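Local atomic coordinates of stage II sporulation E family protein (Thermanaerovibrio acidaminovorans, PDB entry 3RNR), a protein that is of uncharacterised function but probably acts as a PP2C-type, metal-dependent phosphatase that removes phosphate from serine or threonine residues. Residues V15-G21 / V163-R169. Residues are numbered along the deposited sequence; the frame is centred on the assembly and turned at random.
Sequences VVDGMGG and VSDGVYR
Asp-17 meets Ser-164 and Arg-169 where the two sheets of a PP2C-type sandwich come together, and the site illustrates how one buried carboxylate can tie a strand end to the loop leaving the facing sheet. Its OD1 accepts two bonds. Ser-164 OG donates to Asp-17 OD1 over 2.6 Å, arriving on the anti side and close to the carboxylate plane. With the serine OG anti to the backbone N (chi1 173°), the hydroxyl spans the gap between strands 10-18 and 159-164. The second bond is a salt bridge of 3.2 Å from Arg-169 NE to Asp-17 OD1, reaching the oxygen from well above the carboxylate plane, although the acceptor lies close to the guanidinium plane. The carboxylate and guanidinium planes stand 82° apart. A bend at chi3 turns the arginine tip so that Ser-164 O sits over the centre of one guanidinium face, while NH1 bonds to Thr-205 and Asn-203. Both bonds grip OD1, while OD2 is hydrogen-bonded to a glycerol, probably from the crystallisation liquor, that Gly-18 N also contacts. In related PP2C phosphatases the Asp-Gly pair ending this strand binds the catalytic metals, a role consistent with Asp-17 here. Behind Ser-164, Val-15 CG2 packs on the backbone of the facing strand, 3.8 Å from Val-163 C. Toward the loops, the Tyr-168 ring lies along 18-20: Gly-18 O is at its edge, 3.2 Å from Tyr-168 CE1, and the selenium of selenomethionine Met-19 stands above a face, 4.9 Å from the centroid, in a Met-aromatic contact. Asp-93 and Thr-73 hold the tyrosine hydroxyl. At the far end, Gly-20 CA lies 3.0 Å from Tyr-168 O in a CA-H...O contact.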
ATOM      1  N   VAL B  15      -8.642   1.095   2.682  1.00 19.45           N
ATOM      2  CA  VAL B  15      -8.608   1.463   4.084  1.00 19.17           C
ATOM      3  C   VAL B  15      -9.211   0.324   4.876  1.00 27.92           C
ATOM      4  O   VAL B  15     -10.181  -0.304   4.435  1.00 22.54           O
ATOM      5  CB  VAL B  15      -9.393   2.777   4.376  1.00 26.01           C
ATOM      6  CG1 VAL B  15      -8.677   3.986   3.746  1.00 25.14           C
ATOM      7  CG2 VAL B  15     -10.860   2.678   3.871  1.00 23.09           C
ATOM      8  N   VAL B  16      -8.642   0.066   6.046  1.00 22.53           N
ATOM      9  CA  VAL B  16      -9.118  -0.996   6.927  1.00 23.25           C
ATOM     10  C   VAL B  16      -9.101  -0.496   8.365  1.00 28.74           C
ATOM     11  O   VAL B  16      -8.130   0.123   8.785  1.00 31.64           O
ATOM     12  CB  VAL B  16      -8.185  -2.230   6.868  1.00 23.06           C
ATOM     13  CG1 VAL B  16      -8.712  -3.316   7.787  1.00 30.22           C
ATOM     14  CG2 VAL B  16      -8.082  -2.779   5.436  1.00 22.56           C
ATOM     15  N   ASP B  17     -10.162  -0.752   9.124  1.00 24.52           N
ATOM     16  CA  ASP B  17     -10.104  -0.459  10.561  1.00 27.33           C
ATOM     17  C   ASP B  17     -10.668  -1.551  11.448  1.00 26.76           C
ATOM     18  O   ASP B  17     -11.736  -2.095  11.175  1.00 27.97           O
ATOM     19  CB  ASP B  17     -10.753   0.885  10.879  1.00 30.12           C
ATOM     20  CG  ASP B  17      -9.721   1.986  11.062  1.00 42.34           C
ATOM     21  OD1 ASP B  17      -9.721   2.950  10.268  1.00 37.18           O
ATOM     22  OD2 ASP B  17      -8.908   1.857  11.991  1.00 51.53           O
ATOM     23  N   GLY B  18      -9.953  -1.878  12.520  1.00 24.82           N
ATOM     24  CA  GLY B  18     -10.443  -2.899  13.430  1.00 24.52           C
ATOM     25  C   GLY B  18     -11.715  -2.412  14.094  1.00 26.76           C
ATOM     26  O   GLY B  18     -11.939  -1.198  14.198  1.00 29.73           O
HETATM   27  N   MSE B  19     -12.538  -3.342  14.568  1.00 27.37           N
HETATM   28  CA  MSE B  19     -13.790  -2.953  15.204  1.00 35.56           C
HETATM   29  C   MSE B  19     -13.404  -2.755  16.659  1.00 36.32           C
HETATM   30  O   MSE B  19     -13.136  -3.720  17.387  1.00 32.48           O
HETATM   31  CB  MSE B  19     -14.814  -4.101  15.141  1.00 33.53           C
HETATM   32  CG  MSE B  19     -15.251  -4.549  13.748  1.00 33.10           C
HETATM   33 SE   MSE B  19     -16.730  -3.492  13.185  0.77 53.12          SE
HETATM   34  CE  MSE B  19     -18.161  -4.332  14.215  1.00 32.81           C
ATOM     35  N   GLY B  20     -13.437  -1.506  17.104  1.00 46.40           N
ATOM     36  CA  GLY B  20     -12.908  -1.160  18.409  1.00 47.53           C
ATOM     37  C   GLY B  20     -13.800  -1.594  19.554  1.00 48.19           C
ATOM     38  O   GLY B  20     -13.354  -1.654  20.698  1.00 53.92           O
ATOM     39  N   GLY B  21     -15.061  -1.887  19.253  1.00 40.76           N
ATOM     40  CA  GLY B  21     -15.989  -2.336  20.275  1.00 52.77           C
ATOM     41  C   GLY B  21     -15.799  -3.801  20.618  1.00 53.35           C
ATOM     42  O   GLY B  21     -16.423  -4.323  21.544  1.00 58.64           O
ATOM     43  N   VAL B 163     -12.643   5.888   2.527  1.00 23.37           N
ATOM     44  CA  VAL B 163     -12.627   6.608   3.801  1.00 26.73           C
ATOM     45  C   VAL B 163     -13.000   5.690   4.953  1.00 32.96           C
ATOM     46  O   VAL B 163     -13.998   4.979   4.851  1.00 24.28           O
ATOM     47  CB  VAL B 163     -13.717   7.690   3.810  1.00 30.22           C
ATOM     48  CG1 VAL B 163     -13.579   8.567   5.045  1.00 35.00           C
ATOM     49  CG2 VAL B 163     -13.659   8.513   2.560  1.00 36.21           C
ATOM     50  N   SER B 164     -12.198   5.688   6.021  1.00 25.36           N
ATOM     51  CA  SER B 164     -12.588   5.071   7.294  1.00 26.10           C
ATOM     52  C   SER B 164     -12.534   6.125   8.383  1.00 30.31           C
ATOM     53  O   SER B 164     -11.475   6.679   8.680  1.00 30.31           O
ATOM     54  CB  SER B 164     -11.618   3.944   7.637  1.00 29.27           C
ATOM     55  OG  SER B 164     -11.860   3.439   8.936  1.00 31.59           O
ATOM     56  N   ASP B 165     -13.705   6.548   8.820  1.00 30.59           N
ATOM     57  CA  ASP B 165     -13.912   7.426   9.970  1.00 29.80           C
ATOM     58  C   ASP B 165     -14.595   6.986  11.269  1.00 34.37           C
ATOM     59  O   ASP B 165     -15.076   7.862  11.984  1.00 31.46           O
ATOM     60  CB  ASP B 165     -14.242   8.863   9.552  1.00 34.38           C
ATOM     61  CG  ASP B 165     -15.568   8.973   8.913  1.00 35.20           C
ATOM     62  OD1 ASP B 165     -16.272   7.941   8.874  1.00 34.39           O
ATOM     63  OD2 ASP B 165     -15.906  10.089   8.476  1.00 35.85           O
ATOM     64  N   GLY B 166     -14.892   5.698  11.439  1.00 34.14           N
ATOM     65  CA  GLY B 166     -15.751   5.263  12.539  1.00 31.34           C
ATOM     66  C   GLY B 166     -15.285   5.708  13.918  1.00 35.03           C
ATOM     67  O   GLY B 166     -14.096   5.842  14.169  1.00 41.60           O
ATOM     68  N   VAL B 167     -16.227   5.938  14.825  1.00 45.65           N
ATOM     69  CA  VAL B 167     -15.879   6.404  16.162  1.00 48.77           C
ATOM     70  C   VAL B 167     -15.130   5.323  16.949  1.00 57.09           C
ATOM     71  O   VAL B 167     -14.364   5.627  17.871  1.00 56.28           O
ATOM     72  CB  VAL B 167     -17.144   6.843  16.942  1.00 58.09           C
ATOM     73  CG1 VAL B 167     -18.082   5.658  17.142  1.00 58.79           C
ATOM     74  CG2 VAL B 167     -16.766   7.462  18.276  1.00 61.78           C
ATOM     75  N   TYR B 168     -15.352   4.068  16.561  1.00 60.54           N
ATOM     76  CA  TYR B 168     -14.815   2.893  17.252  1.00 67.41           C
ATOM     77  C   TYR B 168     -13.306   2.683  17.045  1.00 63.56           C
ATOM     78  O   TYR B 168     -12.717   1.775  17.627  1.00 64.98           O
ATOM     79  CB  TYR B 168     -15.572   1.633  16.798  1.00 76.15           C
ATOM     80  CG  TYR B 168     -15.552   1.411  15.293  1.00 67.42           C
ATOM     81  CD1 TYR B 168     -14.418   0.906  14.659  1.00 59.91           C
ATOM     82  CD2 TYR B 168     -16.659   1.721  14.505  1.00 64.29           C
ATOM     83  CE1 TYR B 168     -14.388   0.717  13.274  1.00 56.73           C
ATOM     84  CE2 TYR B 168     -16.637   1.533  13.118  1.00 45.17           C
ATOM     85  CZ  TYR B 168     -15.502   1.027  12.519  1.00 51.53           C
ATOM     86  OH  TYR B 168     -15.475   0.842  11.159  1.00 56.78           O
ATOM     87  N   ARG B 169     -12.692   3.502  16.198  1.00 57.62           N
ATOM     88  CA  ARG B 169     -11.313   3.269  15.765  1.00 51.30           C
ATOM     89  C   ARG B 169     -10.257   3.369  16.868  1.00 50.53           C
ATOM     90  O   ARG B 169     -10.345   4.218  17.760  1.00 54.56           O
ATOM     91  CB  ARG B 169     -10.963   4.202  14.600  1.00 44.24           C
ATOM     92  CG  ARG B 169     -11.755   3.895  13.341  1.00 40.65           C
ATOM     93  CD  ARG B 169     -11.930   5.127  12.462  1.00 43.27           C
ATOM     94  NE  ARG B 169     -10.687   5.582  11.856  1.00 51.86           N
ATOM     95  CZ  ARG B 169     -10.281   6.847  11.863  1.00 55.27           C
ATOM     96  NH1 ARG B 169      -9.132   7.178  11.288  1.00 50.53           N
ATOM     97  NH2 ARG B 169     -11.023   7.779  12.448  1.00 45.27           N
TER